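Local coordinates for alpha-l-arabinofuranosidase domain protein (Thermotoga maritima, PDB 4ATW), which probably hydrolyses the bonds of terminal non-reducing alpha-L-arabinofuranosyl residues in arabinose-containing poly- and oligosaccharides, as a thermostable alpha-L-arabinofuranosidase, at residues Lys430-Val442 with Pro451-Val463. Numbering follows the deposited sequence.
Sequences KKATVYTLTGPDV and PNVVDITSETITV
The phenol ring of Y435 meets S458 obliquely, with its CD2 4.0 Å from S458 CB, while H356 stacks on the ring and L352 and E480 also touch the tyrosine side chain. With CG of Y435 anti to its carbonyl carbon (chi1 -48°), the ring is carried alongside S458; CB, before the ring, packs on CG2 of I456. The ring of P440, beyond the end of strand 433-438, crosses V453 at about a right angle, CD lying 3.6 Å from V453 CG1. The carboxylate of D455 folds back onto its own strand: OD1 accepts the N-H of I456 on its anti side, 28° out of the carboxylate plane, and also faces K348 in a long, weak ion pair.

T436 and T457 form the central hydrogen-bonded pair, T436 N to T457 O at 3.2 Å and T457 N to T436 O at 3.1 Å. The hydroxyl of T457, tucked between its backbone N and carbonyl carbon (chi1 59°), adds a weak bond to T436 O. Toward V463 the ladder thins to single bonds, V434 N to E459 O at 2.8 Å and I461 N to A432 O, before K430 and V463 close it with a reciprocal pair.

L437 and I456, like Y435, pack on L352 of helix 345-355, and L437 also touches K348. L437 also reaches V454, its CD1 3.7 Å from V454 CG1. V434 CG1 meets I461 CD1 at 3.8 Å, and A432 CB touches both methyls of V463. Strand 433-438 is flanked by 455-457 and, through backbone bonds of T433 with E480, Y435 with V478 and L437 with C476, by strand 475-481. The arrangement is an antiparallel beta hairpin with a long connection, part of the C-terminal beta-sandwich domain that accompanies the catalytic barrel in arabinofuranosidases of this family.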
loop_
_atom_site.group_PDB
_atom_site.type_symbol
_atom_site.label_atom_id
_atom_site.label_comp_id
_atom_site.label_asym_id
_atom_site.label_seq_id
_atom_site.Cartn_x
_atom_site.Cartn_y
_atom_site.Cartn_z
ATOM N N LYS A 430 11.347 -6.582 -32.414
ATOM C CA LYS A 430 11.875 -5.390 -31.755
ATOM C C LYS A 430 13.014 -5.812 -30.821
ATOM O O LYS A 430 13.279 -7.004 -30.639
ATOM C CB LYS A 430 10.785 -4.673 -30.949
ATOM C CG LYS A 430 9.383 -5.200 -31.199
ATOM C CD LYS A 430 8.765 -4.673 -32.478
ATOM C CE LYS A 430 8.143 -3.318 -32.253
ATOM N NZ LYS A 430 7.217 -3.003 -33.366
ATOM N N LYS A 431 13.683 -4.831 -30.233
ATOM C CA LYS A 431 14.788 -5.118 -29.339
ATOM C C LYS A 431 14.425 -4.682 -27.929
ATOM O O LYS A 431 14.984 -3.718 -27.402
ATOM C CB LYS A 431 16.043 -4.379 -29.804
ATOM C CG LYS A 431 17.351 -5.069 -29.437
ATOM C CD LYS A 431 17.584 -6.301 -30.309
ATOM C CE LYS A 431 17.779 -5.929 -31.780
ATOM N NZ LYS A 431 17.679 -7.103 -32.690
ATOM N N ALA A 432 13.482 -5.394 -27.322
ATOM C CA ALA A 432 13.040 -5.088 -25.965
ATOM C C ALA A 432 14.112 -5.346 -24.884
ATOM O O ALA A 432 15.064 -6.102 -25.095
ATOM C CB ALA A 432 11.801 -5.902 -25.654
ATOM N N THR A 433 13.943 -4.715 -23.723
ATOM C CA THR A 433 14.862 -4.888 -22.601
ATOM C C THR A 433 14.093 -5.428 -21.382
ATOM O O THR A 433 13.006 -4.948 -21.091
ATOM C CB THR A 433 15.560 -3.544 -22.284
ATOM O OG1 THR A 433 15.900 -3.505 -20.891
ATOM C CG2 THR A 433 14.674 -2.348 -22.693
ATOM N N VAL A 434 14.627 -6.434 -20.686
ATOM C CA VAL A 434 13.910 -6.988 -19.529
ATOM C C VAL A 434 14.555 -6.704 -18.193
ATOM O O VAL A 434 15.741 -7.012 -17.981
ATOM C CB VAL A 434 13.713 -8.547 -19.597
ATOM C CG1 VAL A 434 13.328 -8.965 -20.984
ATOM C CG2 VAL A 434 14.964 -9.298 -19.112
ATOM N N TYR A 435 13.772 -6.128 -17.281
ATOM C CA TYR A 435 14.305 -5.851 -15.954
ATOM C C TYR A 435 13.796 -6.912 -15.043
ATOM O O TYR A 435 12.600 -7.032 -14.869
ATOM C CB TYR A 435 13.860 -4.492 -15.443
ATOM C CG TYR A 435 14.050 -3.409 -16.450
ATOM C CD1 TYR A 435 13.135 -3.241 -17.484
ATOM C CD2 TYR A 435 15.135 -2.551 -16.372
ATOM C CE1 TYR A 435 13.286 -2.224 -18.425
ATOM C CE2 TYR A 435 15.312 -1.529 -17.314
ATOM C CZ TYR A 435 14.379 -1.367 -18.340
ATOM O OH TYR A 435 14.510 -0.361 -19.270
ATOM N N THR A 436 14.707 -7.689 -14.480
ATOM C CA THR A 436 14.307 -8.761 -13.586
ATOM C C THR A 436 14.883 -8.569 -12.177
ATOM O O THR A 436 15.990 -8.022 -11.993
ATOM C CB THR A 436 14.741 -10.121 -14.157
ATOM O OG1 THR A 436 16.055 -10.434 -13.692
ATOM C CG2 THR A 436 14.774 -10.061 -15.689
ATOM N N LEU A 437 14.120 -9.022 -11.186
ATOM C CA LEU A 437 14.520 -8.888 -9.784
ATOM C C LEU A 437 14.553 -10.206 -9.037
ATOM O O LEU A 437 13.525 -10.876 -8.876
ATOM C CB LEU A 437 13.574 -7.923 -9.054
ATOM C CG LEU A 437 13.550 -7.942 -7.529
ATOM C CD1 LEU A 437 14.926 -7.638 -6.957
ATOM C CD2 LEU A 437 12.535 -6.917 -7.068
ATOM N N THR A 438 15.743 -10.563 -8.573
ATOM C CA THR A 438 15.918 -11.801 -7.826
ATOM C C THR A 438 17.226 -11.658 -7.073
ATOM O O THR A 438 17.745 -10.546 -6.959
ATOM C CB THR A 438 15.987 -13.046 -8.772
ATOM O OG1 THR A 438 15.824 -14.263 -8.015
ATOM C CG2 THR A 438 17.318 -13.074 -9.511
ATOM N N GLY A 439 17.746 -12.774 -6.569
ATOM C CA GLY A 439 18.998 -12.744 -5.842
ATOM C C GLY A 439 19.511 -14.126 -5.498
ATOM O O GLY A 439 18.901 -15.123 -5.868
ATOM N N PRO A 440 20.625 -14.220 -4.763
ATOM C CA PRO A 440 21.237 -15.490 -4.351
ATOM C C PRO A 440 20.306 -16.654 -3.965
ATOM O O PRO A 440 20.261 -17.682 -4.631
ATOM C CB PRO A 440 22.117 -15.072 -3.182
ATOM C CG PRO A 440 22.581 -13.709 -3.610
ATOM C CD PRO A 440 21.315 -13.081 -4.133
ATOM N N ASP A 441 19.587 -16.498 -2.867
ATOM C CA ASP A 441 18.672 -17.530 -2.409
ATOM C C ASP A 441 17.388 -16.876 -1.928
ATOM O O ASP A 441 17.302 -15.656 -1.810
ATOM C CB ASP A 441 19.288 -18.345 -1.284
ATOM C CG ASP A 441 19.897 -17.475 -0.209
ATOM O OD1 ASP A 441 20.812 -16.692 -0.546
ATOM O OD2 ASP A 441 19.471 -17.576 0.964
ATOM N N VAL A 442 16.381 -17.687 -1.644
ATOM C CA VAL A 442 15.113 -17.136 -1.217
ATOM C C VAL A 442 15.213 -16.474 0.131
ATOM O O VAL A 442 14.202 -16.149 0.744
ATOM C CB VAL A 442 14.024 -18.205 -1.147
ATOM C CG1 VAL A 442 13.843 -18.846 -2.524
ATOM C CG2 VAL A 442 14.374 -19.226 -0.081
ATOM N N PRO A 451 24.301 -3.305 -0.017
ATOM C CA PRO A 451 23.040 -2.701 -0.441
ATOM C C PRO A 451 22.574 -3.178 -1.788
ATOM O O PRO A 451 21.677 -2.560 -2.381
ATOM C CB PRO A 451 23.368 -1.230 -0.454
ATOM C CG PRO A 451 24.756 -1.259 -1.005
ATOM C CD PRO A 451 25.401 -2.339 -0.166
ATOM N N ASN A 452 23.171 -4.272 -2.268
ATOM C CA ASN A 452 22.798 -4.816 -3.575
ATOM C C ASN A 452 22.647 -6.315 -3.777
ATOM O O ASN A 452 22.531 -6.766 -4.918
ATOM C CB ASN A 452 23.759 -4.269 -4.615
ATOM C CG ASN A 452 23.594 -2.794 -4.788
ATOM O OD1 ASN A 452 22.539 -2.329 -5.212
ATOM N ND2 ASN A 452 24.614 -2.034 -4.427
ATOM N N VAL A 453 22.631 -7.084 -2.689
ATOM C CA VAL A 453 22.463 -8.541 -2.784
ATOM C C VAL A 453 21.220 -8.879 -3.627
ATOM O O VAL A 453 21.287 -9.669 -4.574
ATOM C CB VAL A 453 22.311 -9.177 -1.379
ATOM C CG1 VAL A 453 21.998 -10.656 -1.513
ATOM C CG2 VAL A 453 23.586 -8.975 -0.573
ATOM N N VAL A 454 20.092 -8.269 -3.259
ATOM C CA VAL A 454 18.818 -8.431 -3.962
ATOM C C VAL A 454 18.598 -7.125 -4.739
ATOM O O VAL A 454 18.482 -6.057 -4.130
ATOM C CB VAL A 454 17.651 -8.650 -2.951
ATOM C CG1 VAL A 454 16.331 -8.775 -3.692
ATOM C CG2 VAL A 454 17.914 -9.901 -2.108
ATOM N N ASP A 455 18.549 -7.189 -6.071
ATOM C CA ASP A 455 18.389 -5.962 -6.847
ATOM C C ASP A 455 17.810 -6.184 -8.246
ATOM O O ASP A 455 17.580 -7.327 -8.661
ATOM C CB ASP A 455 19.753 -5.266 -6.932
ATOM C CG ASP A 455 19.643 -3.762 -7.001
ATOM O OD1 ASP A 455 18.568 -3.259 -7.379
ATOM O OD2 ASP A 455 20.639 -3.078 -6.686
ATOM N N ILE A 456 17.571 -5.082 -8.958
ATOM C CA ILE A 456 17.023 -5.113 -10.312
ATOM C C ILE A 456 18.143 -5.007 -11.320
ATOM O O ILE A 456 19.060 -4.202 -11.150
ATOM C CB ILE A 456 16.089 -3.929 -10.569
ATOM C CG1 ILE A 456 14.937 -3.966 -9.564
ATOM C CG2 ILE A 456 15.559 -3.973 -12.006
ATOM C CD1 ILE A 456 13.986 -2.794 -9.681
ATOM N N THR A 457 18.051 -5.792 -12.390
ATOM C CA THR A 457 19.084 -5.798 -13.445
ATOM C C THR A 457 18.514 -5.890 -14.858
ATOM O O THR A 457 17.709 -6.780 -15.170
ATOM C CB THR A 457 20.008 -6.981 -13.250
ATOM O OG1 THR A 457 19.220 -8.183 -13.301
ATOM C CG2 THR A 457 20.717 -6.889 -11.867
ATOM N N SER A 458 18.945 -4.980 -15.720
ATOM C CA SER A 458 18.455 -4.980 -17.092
ATOM C C SER A 458 19.220 -5.995 -17.922
ATOM O O SER A 458 20.188 -6.594 -17.464
ATOM C CB SER A 458 18.691 -3.612 -17.771
ATOM O OG SER A 458 20.070 -3.285 -17.843
ATOM N N GLU A 459 18.774 -6.172 -19.152
ATOM C CA GLU A 459 19.390 -7.113 -20.064
ATOM C C GLU A 459 18.592 -6.934 -21.348
ATOM O O GLU A 459 17.366 -6.798 -21.299
ATOM C CB GLU A 459 19.170 -8.510 -19.486
ATOM C CG GLU A 459 19.858 -9.630 -20.256
ATOM C CD GLU A 459 18.891 -10.739 -20.670
ATOM O OE1 GLU A 459 17.964 -10.436 -21.453
ATOM O OE2 GLU A 459 19.049 -11.902 -20.216
ATOM N N THR A 460 19.269 -6.919 -22.495
ATOM C CA THR A 460 18.559 -6.726 -23.748
ATOM C C THR A 460 18.145 -8.017 -24.419
ATOM O O THR A 460 18.738 -9.070 -24.206
ATOM C CB THR A 460 19.380 -5.883 -24.714
ATOM O OG1 THR A 460 19.789 -4.699 -24.028
ATOM C CG2 THR A 460 18.540 -5.466 -25.933
ATOM N N ILE A 461 17.091 -7.920 -25.221
ATOM C CA ILE A 461 16.559 -9.071 -25.933
ATOM C C ILE A 461 15.937 -8.706 -27.266
ATOM O O ILE A 461 15.544 -7.562 -27.512
ATOM C CB ILE A 461 15.476 -9.805 -25.102
ATOM C CG1 ILE A 461 16.130 -10.573 -23.970
ATOM C CG2 ILE A 461 14.687 -10.785 -25.970
ATOM C CD1 ILE A 461 15.154 -11.442 -23.244
ATOM N N THR A 462 15.874 -9.707 -28.131
ATOM C CA THR A 462 15.263 -9.554 -29.430
ATOM C C THR A 462 13.967 -10.308 -29.207
ATOM O O THR A 462 13.998 -11.468 -28.782
ATOM C CB THR A 462 16.092 -10.245 -30.524
ATOM O OG1 THR A 462 16.395 -11.585 -30.099
ATOM C CG2 THR A 462 17.393 -9.469 -30.798
ATOM N N VAL A 463 12.839 -9.643 -29.443
ATOM C CA VAL A 463 11.543 -10.276 -29.255
ATOM C C VAL A 463 10.720 -10.251 -30.544
ATOM O O VAL A 463 10.925 -9.384 -31.394
ATOM C CB VAL A 463 10.744 -9.578 -28.134
ATOM C CG1 VAL A 463 11.558 -9.561 -26.837
ATOM C CG2 VAL A 463 10.375 -8.171 -28.560
#